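CLIP-associating protein 2 (PDB 3WOZ) probably binds tubulin through its TOG domains and contributes to the control of microtubule dynamics. Local coordinates at residues S198-E201 and F207-L210; R13-N18 and C48-R53; D80-L85 and N121-N126. All blocks are in the same frame, centred on the assembly; numbering follows the deposited sequence.

Overall arrangement
The chain is an all-helical HEAT-repeat array, and the three contacts are spread along it. Contact 2 comes first. It brings the end of helix 7-14 back against helix 41-54, closing a loop of 29 residues, most of them helical. Contact 3 joins the loop before helix 85-96, and that helix's first residue, to the start of helix 121-133, closing 35 residues. Contact 1 closes last, with five residues between its segments on helices 186-202 and 204-212. The contacts run in series; none nests or crosses. Contacts 1 and 2 lie on opposite sides of the chain's centre, with centres about 42 Å apart. Contact 3 touches both, through W84 to T52 and through F125 to L199.

Contact 1. Residues S198-E201 and F207-L210; sequences SLFE and FTML
F207 meets F200 and L199 where helices 186-202 and 204-212 of the HEAT-repeat array pack as neighbours joined by a short link. The F207 side chain can be followed outward. Its CB points toward helix 186-202 and lies 4.1 Å from F200 CA. CG is placed anti to the backbone N (chi1 -166°), which sends the ring in against the other helix. F200 CA then sits over one face of this ring, off toward the rim. On one flank of the ring, F207 CD1 meets F200 CD1 at 3.5 Å and also approaches F200 CB. On the other flank, CD2 and CE2 rest against L199 CB, with F207 CE2 at 4.0 Å from L199 CB. The ring planes of F200 and F207 are nearly perpendicular, at 88°, and the F200 and F207 ring centroids are 5.9 Å apart. L226 of helix 216-226 touches both phenylalanine side chains and extends this apolar patch. F163 also packs on F207. T208 OG1 comes 4.4 Å from F200 CE1 and is hydrogen-bonded to T204 O. T204 OG1 in turn bonds to F200 O. F207 CD1 lies near the plane of the F200 ring, at its edge.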
ATOM      1  N   SER A 198     -12.054  -9.237  10.399  1.00 58.93           N
ATOM      2  CA  SER A 198     -12.651  -8.136   9.641  1.00 59.15           C
ATOM      3  C   SER A 198     -13.284  -8.592   8.327  1.00 59.27           C
ATOM      4  O   SER A 198     -14.378  -8.147   7.986  1.00 59.29           O
ATOM      5  CB  SER A 198     -11.638  -7.011   9.399  1.00 59.07           C
ATOM      6  OG  SER A 198     -10.435  -7.507   8.839  1.00 58.99           O
ATOM      7  N   LEU A 199     -12.606  -9.479   7.600  1.00 59.59           N
ATOM      8  CA  LEU A 199     -13.148 -10.013   6.346  1.00 59.97           C
ATOM      9  C   LEU A 199     -14.392 -10.873   6.581  1.00 60.36           C
ATOM     10  O   LEU A 199     -15.330 -10.842   5.783  1.00 60.31           O
ATOM     11  CB  LEU A 199     -12.089 -10.798   5.565  1.00 59.90           C
ATOM     12  CG  LEU A 199     -10.853 -10.049   5.046  1.00 59.84           C
ATOM     13  CD1 LEU A 199      -9.944 -10.999   4.281  1.00 59.89           C
ATOM     14  CD2 LEU A 199     -11.220  -8.847   4.178  1.00 59.82           C
ATOM     15  N   PHE A 200     -14.396 -11.624   7.682  1.00 60.96           N
ATOM     16  CA  PHE A 200     -15.560 -12.422   8.073  1.00 61.61           C
ATOM     17  C   PHE A 200     -16.753 -11.521   8.383  1.00 61.90           C
ATOM     18  O   PHE A 200     -17.852 -11.751   7.877  1.00 62.02           O
ATOM     19  CB  PHE A 200     -15.230 -13.317   9.274  1.00 61.69           C
ATOM     20  CG  PHE A 200     -16.375 -14.191   9.725  1.00 62.28           C
ATOM     21  CD1 PHE A 200     -16.671 -15.379   9.058  1.00 62.65           C
ATOM     22  CD2 PHE A 200     -17.148 -13.835  10.825  1.00 62.75           C
ATOM     23  CE1 PHE A 200     -17.726 -16.190   9.473  1.00 62.74           C
ATOM     24  CE2 PHE A 200     -18.205 -14.642  11.248  1.00 63.08           C
ATOM     25  CZ  PHE A 200     -18.491 -15.821  10.572  1.00 62.73           C
ATOM     26  N   GLU A 201     -16.525 -10.492   9.198  1.00 62.16           N
ATOM     27  CA  GLU A 201     -17.580  -9.553   9.585  1.00 62.50           C
ATOM     28  C   GLU A 201     -18.030  -8.647   8.438  1.00 62.56           C
ATOM     29  O   GLU A 201     -19.156  -8.144   8.449  1.00 62.57           O
ATOM     30  CB  GLU A 201     -17.151  -8.720  10.801  1.00 62.64           C
ATOM     31  CG  GLU A 201     -17.189  -9.491  12.122  1.00 63.71           C
ATOM     32  CD  GLU A 201     -16.831  -8.639  13.333  1.00 65.23           C
ATOM     33  OE1 GLU A 201     -16.043  -9.118  14.175  1.00 65.91           O
ATOM     34  OE2 GLU A 201     -17.334  -7.498  13.450  1.00 65.84           O
ATOM     35  N   PHE A 207     -17.391 -15.241   2.855  1.00 68.33           N
ATOM     36  CA  PHE A 207     -16.242 -15.756   3.599  1.00 68.96           C
ATOM     37  C   PHE A 207     -16.447 -17.210   4.016  1.00 69.46           C
ATOM     38  O   PHE A 207     -15.486 -17.977   4.090  1.00 69.40           O
ATOM     39  CB  PHE A 207     -15.937 -14.899   4.831  1.00 68.84           C
ATOM     40  CG  PHE A 207     -14.586 -15.175   5.435  1.00 68.79           C
ATOM     41  CD1 PHE A 207     -14.440 -16.111   6.455  1.00 68.62           C
ATOM     42  CD2 PHE A 207     -13.457 -14.507   4.976  1.00 68.64           C
ATOM     43  CE1 PHE A 207     -13.194 -16.371   7.008  1.00 68.46           C
ATOM     44  CE2 PHE A 207     -12.206 -14.764   5.523  1.00 68.56           C
ATOM     45  CZ  PHE A 207     -12.074 -15.697   6.541  1.00 68.58           C
ATOM     46  N   THR A 208     -17.695 -17.576   4.301  1.00 70.20           N
ATOM     47  CA  THR A 208     -18.047 -18.958   4.630  1.00 71.02           C
ATOM     48  C   THR A 208     -17.803 -19.862   3.418  1.00 71.51           C
ATOM     49  O   THR A 208     -17.295 -20.977   3.555  1.00 71.62           O
ATOM     50  CB  THR A 208     -19.513 -19.072   5.111  1.00 71.04           C
ATOM     51  OG1 THR A 208     -19.793 -18.024   6.048  1.00 71.21           O
ATOM     52  CG2 THR A 208     -19.766 -20.422   5.785  1.00 71.18           C
HETATM   53  N   MSE A 209     -18.149 -19.352   2.235  1.00 72.17           N
HETATM   54  CA  MSE A 209     -17.930 -20.036   0.965  1.00 72.95           C
HETATM   55  C   MSE A 209     -16.431 -20.215   0.706  1.00 72.80           C
HETATM   56  O   MSE A 209     -15.991 -21.273   0.247  1.00 72.83           O
HETATM   57  CB  MSE A 209     -18.571 -19.230  -0.166  1.00 73.38           C
HETATM   58  CG  MSE A 209     -19.373 -20.048  -1.168  1.00 75.91           C
HETATM   59 SE   MSE A 209     -20.407 -18.900  -2.372  1.00 82.46          SE
HETATM   60  CE  MSE A 209     -18.967 -18.333  -3.559  1.00 80.42           C
ATOM     61  N   LEU A 210     -15.663 -19.165   1.010  1.00 72.68           N
ATOM     62  CA  LEU A 210     -14.200 -19.162   0.915  1.00 72.48           C
ATOM     63  C   LEU A 210     -13.589 -20.289   1.757  1.00 72.41           C
ATOM     64  O   LEU A 210     -12.808 -21.093   1.250  1.00 72.27           O
ATOM     65  CB  LEU A 210     -13.660 -17.794   1.370  1.00 72.50           C
ATOM     66  CG  LEU A 210     -12.229 -17.251   1.175  1.00 72.32           C
ATOM     67  CD1 LEU A 210     -11.131 -18.216   1.625  1.00 72.22           C
ATOM     68  CD2 LEU A 210     -11.972 -16.781  -0.250  1.00 72.56           C
TER

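Contact 2. Residues R13-N18 and C48-R53; sequences RCASSN and CEIFTR
A chi1 of -71° in I50 turns CG1 away from the carbonyl carbon and CG2 away from the amide N, and this spreads the two branches over A15 and C14. I50 CG2 meets C14 CB at 3.9 Å. I50 CG1 rests against A15 CB at 4.1 Å. In one of its two modelled conformers R53, bent at chi3 (-53°), brings NH2 to 3.9 Å from A15 CB at the guanidinium edge, a contact that stays doubtful. The helices are 7-14 and 41-54 of the TOG domain's HEAT-repeat array, and the contact lies near the C-terminal part of helix 7-14. Just beyond A15, S16 OG accepts from N18 N at 3.0 Å, an ST turn. N18 is the N-cap residue of helix 19-34, and its OD1 takes a weak bond from S20 N. On helix 41-54, C48 O accepts from T52 N and T52 OG1, and T52 OG1 also bonds to W84 NE1. The backbones come close between the segments, with A15 CA 6.1 Å from I50 CA. I50 CG2 also comes near C14 O. I50 CD1 is a second carbon of that branch to touch A15 CB, at 4.1 Å.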
ATOM      1  N   ARG A  13      15.079  18.155 -12.440  1.00 55.66           N
ATOM      2  CA  ARG A  13      15.768  18.297 -11.158  1.00 55.49           C
ATOM      3  C   ARG A  13      15.452  17.138 -10.204  1.00 55.07           C
ATOM      4  O   ARG A  13      16.326  16.690  -9.463  1.00 55.16           O
ATOM      5  CB  ARG A  13      15.436  19.645 -10.510  1.00 55.68           C
ATOM      6  CG  ARG A  13      16.006  20.853 -11.243  1.00 56.28           C
ATOM      7  CD  ARG A  13      15.465  22.158 -10.677  1.00 57.91           C
ATOM      8  NE  ARG A  13      16.102  23.315 -11.305  1.00 59.95           N
ATOM      9  CZ  ARG A  13      15.940  24.582 -10.921  1.00 60.82           C
ATOM     10  NH1 ARG A  13      15.148  24.885  -9.897  1.00 60.31           N
ATOM     11  NH2 ARG A  13      16.578  25.553 -11.567  1.00 60.79           N
ATOM     12  N   CYS A  14      14.213  16.650 -10.243  1.00 54.40           N
ATOM     13  CA  CYS A  14      13.807  15.478  -9.465  1.00 53.90           C
ATOM     14  C   CYS A  14      14.507  14.200  -9.926  1.00 53.99           C
ATOM     15  O   CYS A  14      14.756  13.301  -9.118  1.00 53.93           O
ATOM     16  CB  CYS A  14      12.294  15.276  -9.538  1.00 53.68           C
ATOM     17  SG  CYS A  14      11.327  16.566  -8.752  1.00 52.30           S
ATOM     18  N   ALA A  15      14.810  14.126 -11.221  1.00 53.88           N
ATOM     19  CA  ALA A  15      15.460  12.960 -11.813  1.00 54.14           C
ATOM     20  C   ALA A  15      16.990  13.021 -11.735  1.00 54.35           C
ATOM     21  O   ALA A  15      17.673  12.077 -12.140  1.00 54.44           O
ATOM     22  CB  ALA A  15      15.008  12.779 -13.263  1.00 54.14           C
ATOM     23  N   SER A  16      17.519  14.124 -11.211  1.00 54.50           N
ATOM     24  CA  SER A  16      18.964  14.331 -11.108  1.00 54.85           C
ATOM     25  C   SER A  16      19.650  13.311 -10.207  1.00 55.09           C
ATOM     26  O   SER A  16      19.097  12.896  -9.190  1.00 55.07           O
ATOM     27  CB  SER A  16      19.268  15.741 -10.598  1.00 54.74           C
ATOM     28  OG  SER A  16      20.662  15.926 -10.413  1.00 54.59           O
ATOM     29  N   SER A  17      20.866  12.921 -10.586  1.00 55.33           N
ATOM     30  CA  SER A  17      21.672  12.019  -9.774  1.00 55.59           C
ATOM     31  C   SER A  17      22.284  12.759  -8.582  1.00 55.60           C
ATOM     32  O   SER A  17      22.863  12.137  -7.691  1.00 55.76           O
ATOM     33  CB  SER A  17      22.763  11.353 -10.623  1.00 55.61           C
ATOM     34  OG  SER A  17      23.768  12.284 -10.984  1.00 56.46           O
ATOM     35  N   ASN A  18      22.146  14.085  -8.581  1.00 55.61           N
ATOM     36  CA  ASN A  18      22.593  14.937  -7.478  1.00 55.69           C
ATOM     37  C   ASN A  18      21.466  15.218  -6.480  1.00 55.55           C
ATOM     38  O   ASN A  18      20.403  15.722  -6.862  1.00 55.35           O
ATOM     39  CB  ASN A  18      23.156  16.254  -8.027  1.00 55.86           C
ATOM     40  CG  ASN A  18      23.614  17.205  -6.933  1.00 56.37           C
ATOM     41  OD1 ASN A  18      23.922  16.792  -5.814  1.00 57.61           O
ATOM     42  ND2 ASN A  18      23.669  18.488  -7.258  1.00 57.22           N
ATOM     43  N   CYS A  48       5.426   9.846 -12.395  1.00 44.64           N
ATOM     44  CA  CYS A  48       5.202   8.541 -11.786  1.00 44.33           C
ATOM     45  C   CYS A  48       6.432   7.644 -11.891  1.00 44.33           C
ATOM     46  O   CYS A  48       6.726   6.885 -10.971  1.00 44.08           O
ATOM     47  CB  CYS A  48       3.995   7.849 -12.407  1.00 44.08           C
ATOM     48  SG  CYS A  48       2.448   8.585 -11.900  1.00 43.53           S
ATOM     49  N   GLU A  49       7.141   7.753 -13.011  1.00 44.26           N
ATOM     50  CA  GLU A  49       8.366   6.986 -13.238  1.00 44.43           C
ATOM     51  C   GLU A  49       9.505   7.476 -12.347  1.00 43.90           C
ATOM     52  O   GLU A  49      10.280   6.671 -11.821  1.00 43.99           O
ATOM     53  CB  GLU A  49       8.757   7.024 -14.718  1.00 44.44           C
ATOM     54  CG  GLU A  49       7.793   6.235 -15.608  1.00 46.43           C
ATOM     55  CD  GLU A  49       7.957   6.522 -17.094  1.00 48.80           C
ATOM     56  OE1 GLU A  49       8.816   7.357 -17.465  1.00 50.93           O
ATOM     57  OE2 GLU A  49       7.218   5.908 -17.892  1.00 49.39           O
ATOM     58  N   ILE A  50       9.588   8.795 -12.176  1.00 43.30           N
ATOM     59  CA  ILE A  50      10.529   9.420 -11.247  1.00 42.89           C
ATOM     60  C   ILE A  50      10.237   9.019  -9.795  1.00 42.53           C
ATOM     61  O   ILE A  50      11.153   8.696  -9.038  1.00 42.30           O
ATOM     62  CB  ILE A  50      10.512  10.962 -11.383  1.00 43.00           C
ATOM     63  CG1 ILE A  50      11.153  11.383 -12.714  1.00 43.49           C
ATOM     64  CG2 ILE A  50      11.230  11.631 -10.202  1.00 42.44           C
ATOM     65  CD1 ILE A  50      10.865  12.829 -13.125  1.00 43.64           C
ATOM     66  N   PHE A  51       8.958   9.032  -9.424  1.00 42.03           N
ATOM     67  CA  PHE A  51       8.547   8.700  -8.063  1.00 41.48           C
ATOM     68  C   PHE A  51       8.773   7.228  -7.727  1.00 41.59           C
ATOM     69  O   PHE A  51       9.126   6.899  -6.594  1.00 41.26           O
ATOM     70  CB  PHE A  51       7.085   9.094  -7.819  1.00 41.14           C
ATOM     71  CG  PHE A  51       6.894  10.523  -7.375  1.00 40.55           C
ATOM     72  CD1 PHE A  51       7.983  11.360  -7.143  1.00 40.10           C
ATOM     73  CD2 PHE A  51       5.614  11.020  -7.145  1.00 40.77           C
ATOM     74  CE1 PHE A  51       7.798  12.671  -6.713  1.00 39.45           C
ATOM     75  CE2 PHE A  51       5.423  12.325  -6.713  1.00 40.63           C
ATOM     76  CZ  PHE A  51       6.520  13.151  -6.494  1.00 39.86           C
ATOM     77  N   THR A  52       8.561   6.357  -8.716  1.00 41.60           N
ATOM     78  CA  THR A  52       8.837   4.928  -8.587  1.00 41.92           C
ATOM     79  C   THR A  52      10.287   4.694  -8.159  1.00 42.28           C
ATOM     80  O   THR A  52      10.549   3.913  -7.243  1.00 42.36           O
ATOM     81  CB  THR A  52       8.538   4.173  -9.908  1.00 42.10           C
ATOM     82  OG1 THR A  52       7.156   4.332 -10.247  1.00 41.66           O
ATOM     83  CG2 THR A  52       8.850   2.677  -9.782  1.00 41.73           C
ATOM     84  N   ARG A  53      11.212   5.394  -8.818  1.00 42.69           N
ATOM     85  CA  ARG A  53      12.637   5.311  -8.497  0.50 42.83           C
ATOM     86  C   ARG A  53      12.959   6.001  -7.171  1.00 42.88           C
ATOM     87  O   ARG A  53      13.845   5.561  -6.431  1.00 42.70           O
ATOM     88  CB  ARG A  53      13.480   5.913  -9.624  0.50 42.95           C
ATOM     89  CG  ARG A  53      13.387   5.161 -10.948  0.50 43.42           C
ATOM     90  CD  ARG A  53      14.524   5.547 -11.881  0.50 43.91           C
ATOM     91  NE  ARG A  53      14.616   6.993 -12.062  0.50 43.68           N
ATOM     92  CZ  ARG A  53      13.948   7.676 -12.985  0.50 43.67           C
ATOM     93  NH1 ARG A  53      13.129   7.047 -13.818  0.50 43.85           N
ATOM     94  NH2 ARG A  53      14.097   8.990 -13.072  0.50 43.57           N
TER

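Contact 3. Residues D80-L85 and N121-N126; sequences DLQDWL and NDLQFN
L123 CD1 lies against the outer part of the Q82 side chain, its CG, CD and OE1, and the two side chains cross at about a right angle. L123 CD1 is 3.5 Å from Q82 OE1 and 3.8 Å from Q82 CD. With chi1 -79° and the chain extended beyond CG (chi2 176°), the amide end of Q82 is carried to L123. A looser apolar contact lies beside it. L85 CD2 is 4.2 Å from Q124 CG and 4.4 Å from L123 CB, so one methyl spans two residues of helix 121-133. L85 points toward that helix and also packs on F119. The next shell fixes the two backbones. W84 N bonds to L81 O at 3.1 Å and helps to shape the turn before helix 85-96. On the other side, F125 N to N121 O, at 2.8 Å, belongs to the first turn of helix 121-133. L123 N gives a weak bond to D122 OD1. Farther out, W84 NE1 bonds to T52 OG1. Q124 and F125 touch L154 of helix 141-155. The loop between helices 60-77 and 85-96 packs on helix 41-54 on one side and on the start of helix 121-133 on the other, a side-by-side join within the HEAT-repeat TOG domain.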
ATOM      1  N   ASP A  80      -6.395  10.270 -11.859  1.00 47.86           N
ATOM      2  CA  ASP A  80      -5.569   9.877 -12.995  1.00 47.95           C
ATOM      3  C   ASP A  80      -4.424   8.927 -12.621  1.00 47.70           C
ATOM      4  O   ASP A  80      -3.511   8.713 -13.418  1.00 47.64           O
ATOM      5  CB  ASP A  80      -5.020  11.130 -13.682  1.00 48.11           C
ATOM      6  CG  ASP A  80      -6.120  12.022 -14.234  1.00 49.45           C
ATOM      7  OD1 ASP A  80      -6.782  11.625 -15.223  1.00 50.27           O
ATOM      8  OD2 ASP A  80      -6.320  13.126 -13.680  1.00 50.65           O
ATOM      9  N   LEU A  81      -4.492   8.343 -11.425  1.00 47.47           N
ATOM     10  CA  LEU A  81      -3.388   7.542 -10.881  1.00 47.19           C
ATOM     11  C   LEU A  81      -3.708   6.061 -10.669  1.00 47.01           C
ATOM     12  O   LEU A  81      -2.939   5.344 -10.021  1.00 46.99           O
ATOM     13  CB  LEU A  81      -2.889   8.154  -9.562  1.00 47.04           C
ATOM     14  CG  LEU A  81      -2.051   9.432  -9.637  1.00 47.09           C
ATOM     15  CD1 LEU A  81      -1.882  10.044  -8.253  1.00 47.12           C
ATOM     16  CD2 LEU A  81      -0.692   9.169 -10.280  1.00 47.33           C
ATOM     17  N   GLN A  82      -4.825   5.596 -11.219  1.00 46.79           N
ATOM     18  CA  GLN A  82      -5.262   4.214 -10.995  1.00 46.74           C
ATOM     19  C   GLN A  82      -4.296   3.157 -11.542  1.00 46.31           C
ATOM     20  O   GLN A  82      -4.141   2.084 -10.947  1.00 46.28           O
ATOM     21  CB  GLN A  82      -6.687   3.997 -11.513  1.00 46.69           C
ATOM     22  CG  GLN A  82      -7.741   4.546 -10.551  1.00 47.99           C
ATOM     23  CD  GLN A  82      -9.168   4.432 -11.067  1.00 48.96           C
ATOM     24  OE1 GLN A  82      -9.487   3.572 -11.892  1.00 49.81           O
ATOM     25  NE2 GLN A  82     -10.038   5.301 -10.571  1.00 49.14           N
ATOM     26  N   ASP A  83      -3.640   3.472 -12.656  1.00 45.86           N
ATOM     27  CA  ASP A  83      -2.674   2.562 -13.268  1.00 45.60           C
ATOM     28  C   ASP A  83      -1.335   2.554 -12.530  1.00 45.07           C
ATOM     29  O   ASP A  83      -0.534   1.635 -12.709  1.00 45.43           O
ATOM     30  CB  ASP A  83      -2.460   2.910 -14.745  1.00 46.00           C
ATOM     31  CG  ASP A  83      -3.704   2.686 -15.586  1.00 46.76           C
ATOM     32  OD1 ASP A  83      -3.989   3.535 -16.452  1.00 48.57           O
ATOM     33  OD2 ASP A  83      -4.400   1.666 -15.388  1.00 48.62           O
ATOM     34  N   TRP A  84      -1.101   3.573 -11.706  1.00 44.10           N
ATOM     35  CA  TRP A  84       0.120   3.670 -10.908  1.00 42.97           C
ATOM     36  C   TRP A  84      -0.101   3.160  -9.484  1.00 42.52           C
ATOM     37  O   TRP A  84       0.851   3.035  -8.703  1.00 42.60           O
ATOM     38  CB  TRP A  84       0.638   5.117 -10.891  1.00 42.88           C
ATOM     39  CG  TRP A  84       2.015   5.264 -10.287  1.00 42.26           C
ATOM     40  CD1 TRP A  84       3.173   4.699 -10.742  1.00 41.43           C
ATOM     41  CD2 TRP A  84       2.370   6.019  -9.118  1.00 41.04           C
ATOM     42  NE1 TRP A  84       4.225   5.054  -9.930  1.00 40.87           N
ATOM     43  CE2 TRP A  84       3.760   5.864  -8.927  1.00 40.86           C
ATOM     44  CE3 TRP A  84       1.646   6.814  -8.216  1.00 40.01           C
ATOM     45  CZ2 TRP A  84       4.446   6.475  -7.870  1.00 40.31           C
ATOM     46  CZ3 TRP A  84       2.325   7.418  -7.168  1.00 40.16           C
ATOM     47  CH2 TRP A  84       3.714   7.246  -7.005  1.00 40.48           C
ATOM     48  N   LEU A  85      -1.357   2.853  -9.158  1.00 41.67           N
ATOM     49  CA  LEU A  85      -1.739   2.490  -7.798  1.00 41.15           C
ATOM     50  C   LEU A  85      -1.011   1.254  -7.259  1.00 40.81           C
ATOM     51  O   LEU A  85      -0.620   1.234  -6.089  1.00 40.59           O
ATOM     52  CB  LEU A  85      -3.265   2.335  -7.670  1.00 41.05           C
ATOM     53  CG  LEU A  85      -3.831   1.937  -6.298  1.00 41.48           C
ATOM     54  CD1 LEU A  85      -3.440   2.929  -5.192  1.00 40.34           C
ATOM     55  CD2 LEU A  85      -5.346   1.744  -6.347  1.00 41.44           C
ATOM     56  N   ASN A 121     -12.031   1.191  -3.357  1.00 39.88           N
ATOM     57  CA  ASN A 121     -11.698   0.128  -2.414  1.00 40.42           C
ATOM     58  C   ASN A 121     -11.409  -1.226  -3.073  1.00 40.91           C
ATOM     59  O   ASN A 121     -10.446  -1.903  -2.705  1.00 40.67           O
ATOM     60  CB  ASN A 121     -12.796  -0.015  -1.354  1.00 40.40           C
ATOM     61  CG  ASN A 121     -12.836   1.158  -0.375  1.00 41.27           C
ATOM     62  OD1 ASN A 121     -11.803   1.741  -0.031  1.00 41.03           O
ATOM     63  ND2 ASN A 121     -14.037   1.492   0.094  1.00 40.56           N
ATOM     64  N   ASP A 122     -12.245  -1.617  -4.037  1.00 41.44           N
ATOM     65  CA  ASP A 122     -12.075  -2.899  -4.728  1.00 41.95           C
ATOM     66  C   ASP A 122     -10.702  -2.998  -5.391  1.00 41.68           C
ATOM     67  O   ASP A 122     -10.004  -4.002  -5.223  1.00 41.38           O
ATOM     68  CB  ASP A 122     -13.214  -3.166  -5.733  1.00 42.21           C
ATOM     69  CG  ASP A 122     -13.327  -2.097  -6.815  1.00 44.07           C
ATOM     70  OD1 ASP A 122     -12.906  -0.935  -6.592  1.00 46.25           O
ATOM     71  OD2 ASP A 122     -13.857  -2.421  -7.900  1.00 47.18           O
ATOM     72  N   LEU A 123     -10.315  -1.940  -6.102  1.00 41.72           N
ATOM     73  CA  LEU A 123      -9.004  -1.854  -6.761  1.00 42.21           C
ATOM     74  C   LEU A 123      -7.836  -1.964  -5.770  1.00 42.13           C
ATOM     75  O   LEU A 123      -6.862  -2.686  -6.025  1.00 42.56           O
ATOM     76  CB  LEU A 123      -8.877  -0.555  -7.566  1.00 42.28           C
ATOM     77  CG  LEU A 123      -9.795  -0.253  -8.761  1.00 43.62           C
ATOM     78  CD1 LEU A 123      -9.354   1.051  -9.399  1.00 44.76           C
ATOM     79  CD2 LEU A 123      -9.810  -1.365  -9.811  1.00 44.36           C
ATOM     80  N   GLN A 124      -7.935  -1.245  -4.651  1.00 41.60           N
ATOM     81  CA  GLN A 124      -6.949  -1.347  -3.572  1.00 41.19           C
ATOM     82  C   GLN A 124      -6.881  -2.777  -3.053  1.00 41.25           C
ATOM     83  O   GLN A 124      -5.798  -3.332  -2.884  1.00 40.98           O
ATOM     84  CB  GLN A 124      -7.318  -0.443  -2.400  1.00 40.64           C
ATOM     85  CG  GLN A 124      -7.273   1.043  -2.659  1.00 39.84           C
ATOM     86  CD  GLN A 124      -7.450   1.817  -1.371  1.00 39.51           C
ATOM     87  OE1 GLN A 124      -8.394   2.590  -1.215  1.00 38.44           O
ATOM     88  NE2 GLN A 124      -6.562   1.575  -0.420  1.00 38.59           N
ATOM     89  N   PHE A 125      -8.049  -3.358  -2.789  1.00 41.57           N
ATOM     90  CA  PHE A 125      -8.138  -4.701  -2.220  1.00 42.11           C
ATOM     91  C   PHE A 125      -7.525  -5.759  -3.134  1.00 42.65           C
ATOM     92  O   PHE A 125      -6.849  -6.676  -2.661  1.00 42.44           O
ATOM     93  CB  PHE A 125      -9.590  -5.058  -1.891  1.00 41.99           C
ATOM     94  CG  PHE A 125      -9.739  -6.345  -1.125  1.00 42.55           C
ATOM     95  CD1 PHE A 125     -10.152  -7.509  -1.771  1.00 42.65           C
ATOM     96  CD2 PHE A 125      -9.449  -6.397   0.237  1.00 42.08           C
ATOM     97  CE1 PHE A 125     -10.290  -8.706  -1.067  1.00 42.96           C
ATOM     98  CE2 PHE A 125      -9.582  -7.589   0.951  1.00 43.17           C
ATOM     99  CZ  PHE A 125     -10.001  -8.747   0.297  1.00 43.62           C
ATOM    100  N   ASN A 126      -7.757  -5.617  -4.438  1.00 43.42           N
ATOM    101  CA  ASN A 126      -7.257  -6.573  -5.422  1.00 44.53           C
ATOM    102  C   ASN A 126      -5.738  -6.546  -5.511  1.00 45.08           C
ATOM    103  O   ASN A 126      -5.102  -7.592  -5.641  1.00 45.16           O
ATOM    104  CB  ASN A 126      -7.893  -6.334  -6.796  1.00 44.58           C
ATOM    105  CG  ASN A 126      -9.389  -6.627  -6.814  1.00 45.50           C
ATOM    106  OD1 ASN A 126     -10.107  -6.156  -7.696  1.00 47.83           O
ATOM    107  ND2 ASN A 126      -9.866  -7.401  -5.840  1.00 45.36           N
TER